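PDB 6KYW: S locus protein 11 from Brassica campestris, which probably serves as the secreted, cysteine-rich, defensin-like pollen ligand by which the stigma recognises and rejects self pollen. Local coordinates for residues Cys29-Ser32 and Thr38-Cys41. Residues are numbered along the deposited sequence; the frame is centred on the assembly and turned at random.
Sequences CTCS and THSC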
loop_
_atom_site.group_PDB
_atom_site.type_symbol
_atom_site.label_atom_id
_atom_site.label_comp_id
_atom_site.label_asym_id
_atom_site.label_seq_id
_atom_site.Cartn_x
_atom_site.Cartn_y
_atom_site.Cartn_z
ATOM N N CYS C 29 19.856 -15.814 2.558
ATOM C CA CYS C 29 18.786 -15.037 3.174
ATOM C C CYS C 29 18.973 -13.561 2.839
ATOM O O CYS C 29 20.058 -13.006 3.048
ATOM C CB CYS C 29 18.783 -15.236 4.695
ATOM S SG CYS C 29 18.468 -16.929 5.255
ATOM N N THR C 30 17.924 -12.916 2.327
ATOM C CA THR C 30 18.028 -11.506 1.970
ATOM C C THR C 30 16.736 -10.750 2.274
ATOM O O THR C 30 15.706 -11.318 2.647
ATOM C CB THR C 30 18.413 -11.317 0.492
ATOM O OG1 THR C 30 18.990 -10.006 0.310
ATOM C CG2 THR C 30 17.193 -11.460 -0.417
ATOM N N CYS C 31 16.829 -9.438 2.097
ATOM C CA CYS C 31 15.778 -8.474 2.373
ATOM C C CYS C 31 15.123 -8.075 1.051
ATOM O O CYS C 31 15.821 -7.827 0.066
ATOM C CB CYS C 31 16.402 -7.269 3.081
ATOM S SG CYS C 31 15.294 -6.145 3.920
ATOM N N SER C 32 13.790 -8.061 1.018
ATOM C CA SER C 32 13.034 -7.674 -0.173
ATOM C C SER C 32 12.091 -6.529 0.181
ATOM O O SER C 32 11.220 -6.694 1.042
ATOM C CB SER C 32 12.222 -8.850 -0.725
ATOM O OG SER C 32 13.046 -9.923 -1.104
ATOM N N THR C 38 6.277 -1.879 3.258
ATOM C CA THR C 38 6.808 -2.968 4.085
ATOM C C THR C 38 7.988 -3.619 3.373
ATOM O O THR C 38 8.128 -3.525 2.150
ATOM C CB THR C 38 5.758 -4.057 4.424
ATOM O OG1 THR C 38 5.406 -4.800 3.242
ATOM C CG2 THR C 38 4.517 -3.460 5.050
ATOM N N HIS C 39 8.841 -4.282 4.164
ATOM C CA HIS C 39 9.886 -5.157 3.637
ATOM C C HIS C 39 9.856 -6.493 4.383
ATOM O O HIS C 39 9.270 -6.613 5.469
ATOM C CB HIS C 39 11.271 -4.505 3.752
ATOM C CG HIS C 39 11.735 -4.306 5.162
ATOM N ND1 HIS C 39 11.317 -3.250 5.944
ATOM C CD2 HIS C 39 12.584 -5.028 5.931
ATOM C CE1 HIS C 39 11.881 -3.335 7.136
ATOM N NE2 HIS C 39 12.660 -4.401 7.151
ATOM N N SER C 40 10.489 -7.512 3.791
ATOM C CA SER C 40 10.554 -8.833 4.407
ATOM C C SER C 40 11.957 -9.429 4.343
ATOM O O SER C 40 12.728 -9.176 3.411
ATOM C CB SER C 40 9.564 -9.809 3.752
ATOM O OG SER C 40 9.862 -10.013 2.377
ATOM N N CYS C 41 12.268 -10.244 5.351
ATOM C CA CYS C 41 13.448 -11.110 5.368
ATOM C C CYS C 41 13.031 -12.536 5.013
ATOM O O CYS C 41 12.214 -13.138 5.713
ATOM C CB CYS C 41 14.111 -11.077 6.743
ATOM S SG CYS C 41 15.249 -9.680 6.994
#
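Ser32 and Ser40 face each other as a hydrogen-bonded antiparallel pair, each backbone giving and taking one bond. Ser32 N reaches Ser40 O at 2.8 Å, nearly straight at 164°, and Ser40 N returns to Ser32 O at 3.0 Å. Their side chains lie on one face of the sheet, where Ser32 CB comes within 4.1 Å of Ser40 OG; that hydroxyl is hydrogen-bonded to Asp42. One step along, Cys31 and Cys41 form the non-hydrogen-bonded pair, their CA atoms 4.6 Å apart and their side chains on the other face. CA-H···O contacts close that stretch: Cys31 CA sits 3.3 Å from Ser40 O, and Cys41 CA lies 3.5 Å from Thr30 O.

On the cysteine face, with chi1 at -164°, Cys31 SG points away from the backbone N and lies toward His39. It meets CD2 of that ring at 3.6 Å, approaching obliquely. The imidazole is held from outside the pair: ND1 is bonded to Gly10 O and NE2 to Glu16, which together fix its rotation.

The two strands form a beta hairpin, with 38-43 in the middle of the three-stranded sheet: its other edge bonds to strand 5-9, through His39 with Lys8 and Cys41 with Phe6. Disulfides from Cys31 and Cys41 tie the cysteine face to Cys12, just ahead of helix 14-20, and to Cys20 at the end of that helix, the helix-on-sheet arrangement of defensin-like proteins, while on the serine face Ser32 and Ser40 pack against another protein's chain.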